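Local structure of putative peptidase (Bacteroides fragilis, 5DYN) at residues A37-Y42 / L211-P216; S53-I58 / G108-V113; F27-A32 / A63-V68. The protein probably acts as a clostripain-family cysteine peptidase that activates the Bacteroides fragilis toxin. One frame throughout, in Å; residues are numbered along the deposited sequence.

Interaction 1 (A37-Y42 / L211-P216). With NA (sodium ion), chain G; NA (sodium ion), chain J.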
ATOM      1  N   ALA B  37      -0.735  -3.437   5.241  1.00 31.30           N
ATOM      2  CA  ALA B  37      -1.433  -4.135   6.310  1.00 30.37           C
ATOM      3  C   ALA B  37      -1.624  -5.599   5.943  1.00 28.94           C
ATOM      4  O   ALA B  37      -1.817  -5.930   4.772  1.00 29.41           O
ATOM      5  CB  ALA B  37      -2.774  -3.476   6.587  1.00 27.91           C
ATOM      6  N   VAL B  38      -1.575  -6.471   6.944  1.00 28.01           N
ATOM      7  CA  VAL B  38      -1.734  -7.900   6.712  1.00 28.60           C
ATOM      8  C   VAL B  38      -3.103  -8.192   6.089  1.00 26.95           C
ATOM      9  O   VAL B  38      -3.241  -9.101   5.273  1.00 31.95           O
ATOM     10  CB  VAL B  38      -1.548  -8.710   8.026  1.00 30.38           C
ATOM     11  CG1 VAL B  38      -2.569  -8.299   9.082  1.00 28.94           C
ATOM     12  CG2 VAL B  38      -1.612 -10.206   7.758  1.00 25.73           C
ATOM     13  N   GLU B  39      -4.102  -7.389   6.443  1.00 30.30           N
ATOM     14  CA  GLU B  39      -5.457  -7.584   5.947  1.00 27.34           C
ATOM     15  C   GLU B  39      -5.582  -7.191   4.480  1.00 27.15           C
ATOM     16  O   GLU B  39      -6.371  -7.772   3.735  1.00 32.01           O
ATOM     17  CB  GLU B  39      -6.452  -6.786   6.787  1.00 23.40           C
ATOM     18  CG  GLU B  39      -6.462  -7.168   8.261  1.00 21.42           C
ATOM     19  CD  GLU B  39      -5.472  -6.360   9.093  1.00 30.68           C
ATOM     20  OE1 GLU B  39      -4.614  -5.659   8.511  1.00 26.27           O
ATOM     21  OE2 GLU B  39      -5.553  -6.430  10.336  1.00 27.18           O
ATOM     22  N   VAL B  40      -4.807  -6.197   4.067  1.00 28.26           N
ATOM     23  CA  VAL B  40      -4.793  -5.787   2.669  1.00 25.72           C
ATOM     24  C   VAL B  40      -3.953  -6.764   1.856  1.00 30.69           C
ATOM     25  O   VAL B  40      -4.337  -7.165   0.755  1.00 34.22           O
ATOM     26  CB  VAL B  40      -4.247  -4.359   2.507  1.00 26.20           C
ATOM     27  CG1 VAL B  40      -4.220  -3.959   1.038  1.00 24.50           C
ATOM     28  CG2 VAL B  40      -5.090  -3.384   3.319  1.00 24.43           C
ATOM     29  N   ALA B  41      -2.811  -7.150   2.416  1.00 32.80           N
ATOM     30  CA  ALA B  41      -1.939  -8.134   1.789  1.00 33.19           C
ATOM     31  C   ALA B  41      -2.679  -9.441   1.537  1.00 31.86           C
ATOM     32  O   ALA B  41      -2.587 -10.013   0.451  1.00 35.68           O
ATOM     33  CB  ALA B  41      -0.711  -8.380   2.650  1.00 29.39           C
ATOM     34  N   TYR B  42      -3.420  -9.911   2.535  1.00 28.91           N
ATOM     35  CA  TYR B  42      -4.142 -11.167   2.386  1.00 32.11           C
ATOM     36  C   TYR B  42      -5.283 -11.027   1.388  1.00 31.97           C
ATOM     37  O   TYR B  42      -5.495 -11.907   0.560  1.00 35.20           O
ATOM     38  CB  TYR B  42      -4.686 -11.666   3.730  1.00 31.59           C
ATOM     39  CG  TYR B  42      -5.316 -13.040   3.626  1.00 35.46           C
ATOM     40  CD1 TYR B  42      -4.545 -14.189   3.735  1.00 37.28           C
ATOM     41  CD2 TYR B  42      -6.679 -13.187   3.395  1.00 31.66           C
ATOM     42  CE1 TYR B  42      -5.115 -15.448   3.628  1.00 33.86           C
ATOM     43  CE2 TYR B  42      -7.255 -14.439   3.284  1.00 38.54           C
ATOM     44  CZ  TYR B  42      -6.470 -15.566   3.400  1.00 41.59           C
ATOM     45  OH  TYR B  42      -7.044 -16.814   3.291  1.00 48.68           O
ATOM     46  N   LEU B 211       4.779  -4.584   8.826  1.00 29.64           N
ATOM     47  CA  LEU B 211       3.454  -5.038   8.416  1.00 30.63           C
ATOM     48  C   LEU B 211       2.474  -4.823   9.556  1.00 32.00           C
ATOM     49  O   LEU B 211       2.681  -5.324  10.662  1.00 30.62           O
ATOM     50  CB  LEU B 211       3.477  -6.511   8.005  1.00 34.81           C
ATOM     51  CG  LEU B 211       2.176  -7.073   7.421  1.00 33.53           C
ATOM     52  CD1 LEU B 211       1.859  -6.426   6.078  1.00 28.41           C
ATOM     53  CD2 LEU B 211       2.248  -8.587   7.289  1.00 29.37           C
ATOM     54  N   SER B 212       1.409  -4.074   9.292  1.00 24.81           N
ATOM     55  CA  SER B 212       0.485  -3.702  10.354  1.00 30.39           C
ATOM     56  C   SER B 212      -0.633  -4.719  10.542  1.00 33.39           C
ATOM     57  O   SER B 212      -0.900  -5.547   9.671  1.00 29.34           O
ATOM     58  CB  SER B 212      -0.126  -2.329  10.080  1.00 31.75           C
ATOM     59  OG  SER B 212      -1.136  -2.420   9.093  1.00 29.66           O
ATOM     60  N   THR B 213      -1.282  -4.637  11.697  1.00 28.24           N
ATOM     61  CA  THR B 213      -2.455  -5.439  11.992  1.00 26.46           C
ATOM     62  C   THR B 213      -3.454  -4.610  12.785  1.00 29.58           C
ATOM     63  O   THR B 213      -3.089  -3.613  13.407  1.00 30.40           O
ATOM     64  CB  THR B 213      -2.103  -6.699  12.797  1.00 33.83           C
ATOM     65  OG1 THR B 213      -3.290  -7.476  13.012  1.00 32.55           O
ATOM     66  CG2 THR B 213      -1.511  -6.316  14.148  1.00 26.70           C
ATOM     67  N   TYR B 214      -4.715  -5.021  12.761  1.00 30.65           N
ATOM     68  CA  TYR B 214      -5.715  -4.395  13.608  1.00 32.85           C
ATOM     69  C   TYR B 214      -5.721  -5.079  14.968  1.00 34.01           C
ATOM     70  O   TYR B 214      -5.318  -6.236  15.097  1.00 32.23           O
ATOM     71  CB  TYR B 214      -7.102  -4.456  12.961  1.00 27.11           C
ATOM     72  CG  TYR B 214      -8.196  -3.854  13.816  1.00 30.52           C
ATOM     73  CD1 TYR B 214      -8.284  -2.481  14.001  1.00 29.40           C
ATOM     74  CD2 TYR B 214      -9.137  -4.660  14.441  1.00 31.93           C
ATOM     75  CE1 TYR B 214      -9.276  -1.927  14.783  1.00 24.44           C
ATOM     76  CE2 TYR B 214     -10.134  -4.115  15.226  1.00 32.58           C
ATOM     77  CZ  TYR B 214     -10.199  -2.750  15.393  1.00 28.45           C
ATOM     78  OH  TYR B 214     -11.193  -2.208  16.174  1.00 32.70           O
ATOM     79  N   ILE B 215      -6.149  -4.345  15.989  1.00 29.78           N
ATOM     80  CA  ILE B 215      -6.341  -4.912  17.315  1.00 36.49           C
ATOM     81  C   ILE B 215      -7.659  -4.400  17.876  1.00 36.17           C
ATOM     82  O   ILE B 215      -7.888  -3.191  17.917  1.00 37.61           O
ATOM     83  CB  ILE B 215      -5.189  -4.554  18.280  1.00 37.90           C
ATOM     84  CG1 ILE B 215      -3.843  -5.018  17.719  1.00 31.26           C
ATOM     85  CG2 ILE B 215      -5.430  -5.174  19.646  1.00 34.11           C
ATOM     86  CD1 ILE B 215      -2.662  -4.647  18.580  1.00 26.63           C
ATOM     87  N   PRO B 216      -8.542  -5.324  18.286  1.00 38.14           N
ATOM     88  CA  PRO B 216      -9.834  -4.971  18.883  1.00 36.39           C
ATOM     89  C   PRO B 216      -9.682  -4.101  20.130  1.00 38.90           C
ATOM     90  O   PRO B 216      -8.676  -4.184  20.835  1.00 37.66           O
ATOM     91  CB  PRO B 216     -10.440  -6.333  19.232  1.00 35.11           C
ATOM     92  CG  PRO B 216      -9.812  -7.276  18.271  1.00 33.78           C
ATOM     93  CD  PRO B 216      -8.405  -6.778  18.101  1.00 35.28           C
TER
HETATM   94 NA    NA G 402      -4.910  -9.594  12.563  1.00 40.09          NA
HETATM   95 NA    NA J 405      -1.242   0.041   7.979  1.00 40.08          NA
HETATM   96  O   HOH W   1      -3.672  -3.217   9.763  1.00 27.25           O

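Interaction 2 (S53-I58 / G108-V113). With NA (sodium ion), chain J.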
ATOM      1  N   SER B  53       4.204  -0.749   0.154  1.00 31.41           N
ATOM      2  CA  SER B  53       3.622   0.443   0.759  1.00 32.00           C
ATOM      3  C   SER B  53       4.238   0.703   2.130  1.00 34.67           C
ATOM      4  O   SER B  53       5.262   0.113   2.484  1.00 37.62           O
ATOM      5  CB  SER B  53       2.100   0.302   0.883  1.00 33.73           C
ATOM      6  OG  SER B  53       1.496   1.524   1.269  1.00 35.43           O
ATOM      7  N   SER B  54       3.614   1.591   2.897  1.00 29.20           N
ATOM      8  CA  SER B  54       4.028   1.834   4.271  1.00 30.36           C
ATOM      9  C   SER B  54       2.937   1.379   5.220  1.00 30.06           C
ATOM     10  O   SER B  54       1.758   1.531   4.920  1.00 34.44           O
ATOM     11  CB  SER B  54       4.335   3.315   4.502  1.00 32.09           C
ATOM     12  OG  SER B  54       4.651   3.564   5.861  1.00 26.19           O
ATOM     13  N   PRO B  55       3.326   0.810   6.369  1.00 31.80           N
ATOM     14  CA  PRO B  55       2.338   0.455   7.392  1.00 32.41           C
ATOM     15  C   PRO B  55       1.785   1.705   8.069  1.00 36.41           C
ATOM     16  O   PRO B  55       0.712   1.668   8.679  1.00 28.81           O
ATOM     17  CB  PRO B  55       3.141  -0.404   8.373  1.00 32.03           C
ATOM     18  CG  PRO B  55       4.547   0.079   8.218  1.00 36.09           C
ATOM     19  CD  PRO B  55       4.695   0.433   6.763  1.00 30.62           C
ATOM     20  N   THR B  56       2.521   2.806   7.949  1.00 27.62           N
ATOM     21  CA  THR B  56       2.104   4.074   8.527  1.00 30.95           C
ATOM     22  C   THR B  56       1.852   5.105   7.421  1.00 35.55           C
ATOM     23  O   THR B  56       1.530   4.740   6.287  1.00 30.52           O
ATOM     24  CB  THR B  56       3.153   4.602   9.533  1.00 33.82           C
ATOM     25  OG1 THR B  56       2.705   5.844  10.090  1.00 33.91           O
ATOM     26  CG2 THR B  56       4.511   4.796   8.859  1.00 28.10           C
ATOM     27  N   GLU B  57       1.991   6.387   7.745  1.00 33.04           N
ATOM     28  CA  GLU B  57       1.683   7.444   6.786  1.00 33.60           C
ATOM     29  C   GLU B  57       2.745   7.609   5.698  1.00 31.35           C
ATOM     30  O   GLU B  57       3.945   7.516   5.960  1.00 30.92           O
ATOM     31  CB  GLU B  57       1.484   8.771   7.516  1.00 32.03           C
ATOM     32  CG  GLU B  57       0.372   8.724   8.543  1.00 35.02           C
ATOM     33  CD  GLU B  57       0.210  10.028   9.292  1.00 37.34           C
ATOM     34  OE1 GLU B  57       0.111  11.085   8.632  1.00 29.46           O
ATOM     35  OE2 GLU B  57       0.179   9.995  10.542  1.00 27.29           O
ATOM     36  N   ILE B  58       2.277   7.851   4.477  1.00 31.47           N
ATOM     37  CA  ILE B  58       3.137   8.111   3.327  1.00 33.06           C
ATOM     38  C   ILE B  58       3.296   9.620   3.114  1.00 32.79           C
ATOM     39  O   ILE B  58       2.315  10.359   3.174  1.00 32.31           O
ATOM     40  CB  ILE B  58       2.564   7.451   2.045  1.00 35.65           C
ATOM     41  CG1 ILE B  58       2.925   5.966   1.999  1.00 30.08           C
ATOM     42  CG2 ILE B  58       3.067   8.147   0.784  1.00 30.93           C
ATOM     43  CD1 ILE B  58       4.407   5.709   1.825  1.00 32.90           C
ATOM     44  N   GLY B 108      11.804  11.861   6.605  1.00 33.78           N
ATOM     45  CA  GLY B 108      12.101  10.466   6.344  1.00 38.40           C
ATOM     46  C   GLY B 108      10.895   9.682   5.866  1.00 40.54           C
ATOM     47  O   GLY B 108       9.900  10.262   5.421  1.00 37.33           O
ATOM     48  N   VAL B 109      10.982   8.359   5.974  1.00 40.39           N
ATOM     49  CA  VAL B 109       9.967   7.466   5.429  1.00 35.60           C
ATOM     50  C   VAL B 109      10.189   6.031   5.915  1.00 36.29           C
ATOM     51  O   VAL B 109      11.240   5.710   6.475  1.00 36.81           O
ATOM     52  CB  VAL B 109       9.975   7.495   3.879  1.00 32.51           C
ATOM     53  CG1 VAL B 109      11.081   6.599   3.331  1.00 37.46           C
ATOM     54  CG2 VAL B 109       8.620   7.090   3.313  1.00 30.54           C
ATOM     55  N   SER B 110       9.193   5.175   5.706  1.00 34.10           N
ATOM     56  CA  SER B 110       9.330   3.747   5.956  1.00 34.06           C
ATOM     57  C   SER B 110       8.612   2.960   4.860  1.00 36.39           C
ATOM     58  O   SER B 110       7.450   3.220   4.559  1.00 29.56           O
ATOM     59  CB  SER B 110       8.777   3.378   7.332  1.00 30.56           C
ATOM     60  OG  SER B 110       7.372   3.545   7.384  1.00 32.59           O
ATOM     61  N   VAL B 111       9.315   2.005   4.259  1.00 40.95           N
ATOM     62  CA  VAL B 111       8.759   1.208   3.169  1.00 36.85           C
ATOM     63  C   VAL B 111       8.957  -0.285   3.422  1.00 39.42           C
ATOM     64  O   VAL B 111      10.035  -0.718   3.833  1.00 36.14           O
ATOM     65  CB  VAL B 111       9.403   1.576   1.810  1.00 39.87           C
ATOM     66  CG1 VAL B 111       8.778   0.765   0.680  1.00 32.64           C
ATOM     67  CG2 VAL B 111       9.262   3.063   1.536  1.00 37.56           C
ATOM     68  N   GLY B 112       7.910  -1.067   3.176  1.00 34.30           N
ATOM     69  CA  GLY B 112       7.999  -2.508   3.301  1.00 34.90           C
ATOM     70  C   GLY B 112       7.520  -3.226   2.054  1.00 34.42           C
ATOM     71  O   GLY B 112       6.673  -2.716   1.321  1.00 33.82           O
ATOM     72  N   VAL B 113       8.067  -4.409   1.801  1.00 32.66           N
ATOM     73  CA  VAL B 113       7.576  -5.250   0.716  1.00 34.28           C
ATOM     74  C   VAL B 113       7.176  -6.620   1.249  1.00 37.50           C
ATOM     75  O   VAL B 113       7.959  -7.288   1.925  1.00 38.51           O
ATOM     76  CB  VAL B 113       8.619  -5.427  -0.399  1.00 39.57           C
ATOM     77  CG1 VAL B 113       8.031  -6.234  -1.542  1.00 34.61           C
ATOM     78  CG2 VAL B 113       9.084  -4.083  -0.901  1.00 39.49           C
TER
HETATM   79 NA    NA J 405      -1.242   0.041   7.979  1.00 40.08          NA

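Interaction 3 (F27-A32 / A63-V68). With NA (sodium ion), chain E.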
ATOM      1  N   PHE B  27       4.040  -6.643  -9.002  1.00 38.07           N
ATOM      2  CA  PHE B  27       3.970  -5.864  -7.777  1.00 40.99           C
ATOM      3  C   PHE B  27       2.691  -5.041  -7.708  1.00 39.65           C
ATOM      4  O   PHE B  27       2.162  -4.610  -8.733  1.00 35.87           O
ATOM      5  CB  PHE B  27       5.192  -4.944  -7.656  1.00 41.33           C
ATOM      6  CG  PHE B  27       5.390  -4.028  -8.838  1.00 44.69           C
ATOM      7  CD1 PHE B  27       4.708  -2.822  -8.925  1.00 39.65           C
ATOM      8  CD2 PHE B  27       6.271  -4.366  -9.854  1.00 41.24           C
ATOM      9  CE1 PHE B  27       4.890  -1.980 -10.009  1.00 38.55           C
ATOM     10  CE2 PHE B  27       6.459  -3.527 -10.939  1.00 38.75           C
ATOM     11  CZ  PHE B  27       5.769  -2.334 -11.016  1.00 39.96           C
ATOM     12  N   LEU B  28       2.196  -4.839  -6.492  1.00 37.68           N
ATOM     13  CA  LEU B  28       1.124  -3.882  -6.247  1.00 32.53           C
ATOM     14  C   LEU B  28       1.672  -2.752  -5.385  1.00 35.69           C
ATOM     15  O   LEU B  28       1.728  -2.862  -4.161  1.00 40.13           O
ATOM     16  CB  LEU B  28      -0.078  -4.545  -5.569  1.00 34.80           C
ATOM     17  CG  LEU B  28      -1.054  -5.318  -6.461  1.00 35.87           C
ATOM     18  CD1 LEU B  28      -0.465  -6.649  -6.898  1.00 36.07           C
ATOM     19  CD2 LEU B  28      -2.384  -5.526  -5.750  1.00 37.72           C
ATOM     20  N   PHE B  29       2.095  -1.674  -6.034  1.00 31.82           N
ATOM     21  CA  PHE B  29       2.699  -0.552  -5.328  1.00 32.72           C
ATOM     22  C   PHE B  29       1.631   0.451  -4.902  1.00 35.81           C
ATOM     23  O   PHE B  29       1.033   1.132  -5.736  1.00 35.34           O
ATOM     24  CB  PHE B  29       3.757   0.126  -6.209  1.00 31.64           C
ATOM     25  CG  PHE B  29       4.401   1.332  -5.577  1.00 39.16           C
ATOM     26  CD1 PHE B  29       4.557   1.422  -4.201  1.00 33.77           C
ATOM     27  CD2 PHE B  29       4.843   2.384  -6.364  1.00 33.09           C
ATOM     28  CE1 PHE B  29       5.141   2.533  -3.626  1.00 33.92           C
ATOM     29  CE2 PHE B  29       5.429   3.497  -5.795  1.00 35.85           C
ATOM     30  CZ  PHE B  29       5.578   3.571  -4.422  1.00 39.90           C
ATOM     31  N   PHE B  30       1.398   0.532  -3.594  1.00 34.28           N
ATOM     32  CA  PHE B  30       0.474   1.512  -3.036  1.00 30.59           C
ATOM     33  C   PHE B  30       1.212   2.747  -2.536  1.00 32.54           C
ATOM     34  O   PHE B  30       1.664   2.792  -1.390  1.00 32.95           O
ATOM     35  CB  PHE B  30      -0.339   0.904  -1.891  1.00 31.10           C
ATOM     36  CG  PHE B  30      -1.502   0.072  -2.346  1.00 32.40           C
ATOM     37  CD1 PHE B  30      -1.319  -1.240  -2.742  1.00 31.02           C
ATOM     38  CD2 PHE B  30      -2.780   0.603  -2.372  1.00 30.74           C
ATOM     39  CE1 PHE B  30      -2.388  -2.007  -3.160  1.00 32.27           C
ATOM     40  CE2 PHE B  30      -3.854  -0.159  -2.791  1.00 33.25           C
ATOM     41  CZ  PHE B  30      -3.656  -1.466  -3.186  1.00 27.02           C
ATOM     42  N   ASP B  31       1.339   3.747  -3.400  1.00 35.99           N
ATOM     43  CA  ASP B  31       1.844   5.047  -2.983  1.00 35.04           C
ATOM     44  C   ASP B  31       0.734   5.762  -2.222  1.00 35.97           C
ATOM     45  O   ASP B  31       0.186   6.759  -2.694  1.00 31.49           O
ATOM     46  CB  ASP B  31       2.301   5.875  -4.185  1.00 33.58           C
ATOM     47  CG  ASP B  31       3.355   6.901  -3.820  1.00 37.95           C
ATOM     48  OD1 ASP B  31       3.597   7.103  -2.609  1.00 36.40           O
ATOM     49  OD2 ASP B  31       3.934   7.516  -4.743  1.00 35.68           O
ATOM     50  N   ALA B  32       0.400   5.228  -1.050  1.00 31.91           N
ATOM     51  CA  ALA B  32      -0.730   5.703  -0.263  1.00 28.87           C
ATOM     52  C   ALA B  32      -0.557   5.291   1.195  1.00 30.58           C
ATOM     53  O   ALA B  32       0.210   4.380   1.503  1.00 34.90           O
ATOM     54  CB  ALA B  32      -2.034   5.160  -0.823  1.00 28.41           C
ATOM     55  N   ALA B  63       6.350   8.923  -3.956  1.00 34.04           N
ATOM     56  CA  ALA B  63       7.536   8.299  -4.525  1.00 39.09           C
ATOM     57  C   ALA B  63       8.356   9.280  -5.361  1.00 42.17           C
ATOM     58  O   ALA B  63       7.800  10.165  -6.013  1.00 38.40           O
ATOM     59  CB  ALA B  63       7.139   7.094  -5.370  1.00 36.59           C
ATOM     60  N   PRO B  64       9.691   9.129  -5.327  1.00 43.52           N
ATOM     61  CA  PRO B  64      10.576   9.811  -6.275  1.00 36.30           C
ATOM     62  C   PRO B  64      10.501   9.118  -7.625  1.00 33.72           C
ATOM     63  O   PRO B  64      11.384   8.333  -7.973  1.00 37.99           O
ATOM     64  CB  PRO B  64      11.959   9.659  -5.641  1.00 35.79           C
ATOM     65  CG  PRO B  64      11.858   8.392  -4.857  1.00 39.33           C
ATOM     66  CD  PRO B  64      10.446   8.340  -4.337  1.00 36.81           C
ATOM     67  N   TYR B  65       9.446   9.406  -8.379  1.00 36.15           N
ATOM     68  CA  TYR B  65       9.168   8.684  -9.616  1.00 38.19           C
ATOM     69  C   TYR B  65      10.240   8.882 -10.686  1.00 40.71           C
ATOM     70  O   TYR B  65      10.209   8.223 -11.722  1.00 39.58           O
ATOM     71  CB  TYR B  65       7.795   9.088 -10.164  1.00 39.54           C
ATOM     72  CG  TYR B  65       6.645   8.519  -9.362  1.00 41.80           C
ATOM     73  CD1 TYR B  65       6.265   7.190  -9.504  1.00 37.84           C
ATOM     74  CD2 TYR B  65       5.942   9.307  -8.458  1.00 32.67           C
ATOM     75  CE1 TYR B  65       5.220   6.660  -8.770  1.00 35.31           C
ATOM     76  CE2 TYR B  65       4.894   8.786  -7.720  1.00 37.59           C
ATOM     77  CZ  TYR B  65       4.537   7.461  -7.881  1.00 37.65           C
ATOM     78  OH  TYR B  65       3.496   6.933  -7.150  1.00 34.39           O
ATOM     79  N   GLN B  66      11.191   9.778 -10.437  1.00 39.55           N
ATOM     80  CA  GLN B  66      12.319   9.926 -11.346  1.00 43.57           C
ATOM     81  C   GLN B  66      13.251   8.721 -11.217  1.00 41.94           C
ATOM     82  O   GLN B  66      13.957   8.370 -12.160  1.00 38.87           O
ATOM     83  CB  GLN B  66      13.079  11.230 -11.081  1.00 42.14           C
ATOM     84  CG  GLN B  66      13.671  11.357  -9.690  1.00 39.90           C
ATOM     85  CD  GLN B  66      12.759  12.093  -8.728  1.00 41.42           C
ATOM     86  OE1 GLN B  66      11.536  12.054  -8.858  1.00 37.12           O
ATOM     87  NE2 GLN B  66      13.354  12.771  -7.756  1.00 49.51           N
ATOM     88  N   THR B  67      13.237   8.080 -10.049  1.00 42.92           N
ATOM     89  CA  THR B  67      14.033   6.876  -9.832  1.00 38.11           C
ATOM     90  C   THR B  67      13.158   5.633  -9.676  1.00 45.96           C
ATOM     91  O   THR B  67      13.594   4.520  -9.975  1.00 46.20           O
ATOM     92  CB  THR B  67      14.927   7.004  -8.592  1.00 34.59           C
ATOM     93  OG1 THR B  67      14.111   7.118  -7.421  1.00 38.32           O
ATOM     94  CG2 THR B  67      15.829   8.226  -8.706  1.00 39.08           C
ATOM     95  N   VAL B  68      11.924   5.823  -9.212  1.00 45.51           N
ATOM     96  CA  VAL B  68      11.007   4.704  -9.013  1.00 40.70           C
ATOM     97  C   VAL B  68      10.534   4.141 -10.353  1.00 46.65           C
ATOM     98  O   VAL B  68      10.417   2.924 -10.515  1.00 43.65           O
ATOM     99  CB  VAL B  68       9.784   5.113  -8.158  1.00 32.94           C
ATOM    100  CG1 VAL B  68       8.772   3.979  -8.088  1.00 36.43           C
ATOM    101  CG2 VAL B  68      10.225   5.502  -6.761  1.00 35.38           C
TER
HETATM  102 NA    NA E 403       7.080  12.636  -5.973  1.00 41.11          NA
HETATM  103  O   HOH W   2       7.586  15.028  -5.231  1.00 35.06           O

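Interaction 1 (A37-Y42 / L211-P216)
A single beta bridge between Ala37 and Ser212 ties the start of helix 38-43 to the short strand 212-213, which pairs on its other side with strand 158-159. Ala37 is the N-cap, and the first helical amide is met by the strand: Val38 N donates to Ser212 O over 3.0 Å, almost straight at 173°. Leu211 lies against the same peptide, its CD1 3.5 Å from Val38 N and its CD2 packed on the CB of that valine. Glu39 reaches across at the next position. Bent at chi2 (90°), its chain turns the carboxylate toward segment 211-216, where OE2 takes the amide of Tyr214 on its syn lone pair (N to OE2 2.9 Å). The tyrosine ring then stands with its plane 65° from that carboxylate. OE1 of Glu39 accepts from a water, 2.9 Å from it, that is also hydrogen-bonded to Ser212 OG. Both strand hydroxyls bind sodium: Ser212 OG at 2.7 Å from one ion, shared with Pro55 and Phe34, and Thr213 OG1 at 2.7 Å from another, alongside Tyr227, Trp232 and Trp238. Everything that touches here is buried. The case shows how a buried helix start and a strand can exchange polar groups: the strand supplies a carbonyl to the first amide, and Glu39, whose negative charge would probably be eased by the nearby helix N-terminus, returns an acceptor to the amide of Tyr214.

Interaction 2 (S53-I58 / G108-V113)
Ser53 and Gly112 form an antiparallel hydrogen-bonded pair joining the end of strand 50-53 to strand 110-115 within the mixed central sheet. Its two bonds are unequal: Gly112 N donates to Ser53 O at 3.0 Å, nearly along the C=O axis, while Ser53 N to Gly112 O is a weak bond of 3.4 Å. Beyond this pair segment 53-58 leaves the strand, and side chains take over the contact. Ser54 holds OG anti to its own amide nitrogen (chi1 176°), which brings the hydroxyl to the amide two residues on: Thr56 N donates to Ser54 OG over 3.1 Å, an ST turn. The same oxygen meets Ser110 OG at 3.1 Å in a hydrogen bond whose donor may be either serine. Ser110 contributes by a different torsion, its OG lodged between backbone nitrogen and carbonyl carbon (chi1 68°), a position that turns it to the loop. Thr56 places its methyl in that same kind of slot, which sets CG2 3.5 Å from Ser110 OG; its OG1 is hydrogen-bonded to Tyr148 O. Trp188 of strand 185-196 touches both Pro55 and Ser110. The turn also presents a carbonyl to a metal shared with Phe34 and Ser212: Pro55 O binds the sodium ion at 2.6 Å.

Interaction 3 (F27-A32 / A63-V68)
Asp31 OD2 is the polar hub where strand 25-31 meets the approach to helix 65-72. Asp31 OD2 accepts Ala63 N on its syn lone pair, at 2.9 Å and 156°, and Tyr65 OH donates a weak hydrogen bond to the same Asp31 OD2 (2.5 Å). Asp31 CG lies anti to the backbone N (chi1 -154°), which carries the carboxylate to Ala63 N. Carboxylate and tyrosine ring planes are 52° apart. Beside this polar group, Phe29 makes the apolar contacts. The CB of Ala63 sits at the edge of the Phe29 ring, in its plane and 4.0 Å from CZ, while Val68 CG1 is 4.1 Å from Phe29 CE2, the two side chains crossing at about a right angle. Ala63 CB also lies over one face of the Tyr65 ring, offset toward the rim.

In the next shell, Tyr86 OH is hydrogen-bonded to Asp31 OD1, so both carboxylate oxygens are engaged and the group is held against rotation. Pro64, the N-cap, gathers Thr67 N, Thr67 OG1 and Val68 N on its carbonyl oxygen, fixing the first helical turn. Ala63 O binds a sodium ion at 2.6 Å, with Pro61 O, a water, and Asp35 and Glu38 of the other chain among its ligands; Glu38 of that chain also accepts from Tyr65 N. Residues 28-31 form a parallel ladder with a strand of the other chain, so the contact belongs to a sheet continuous across the interface, with the start of helix 65-72 packed on Phe29, consistent with the layered alpha/beta fold of clan CD peptidases.

How the interactions relate
All three contacts are buried, yet they differ in depth and chemistry. The centre of interaction 1 lies about 6 Å from the chain centre and that of interaction 3 about 16 Å, where the other chain adds its own residues. Interactions 2 and 3 reach the same sheet and touch directly: Ser53 OG is 3.0 Å from Phe30 O, a probable hydrogen bond. Interactions 1 and 2 meet at one sodium ion, and interaction 2 is nested within the loop that interaction 1 closes. Interaction 2 combines a strand pair with serine hydroxyls, backbone and carboxylate bonds share the work in interaction 1, and interaction 3 joins one carboxylate to apolar contacts of Phe29, with its sodium at the interface between chains.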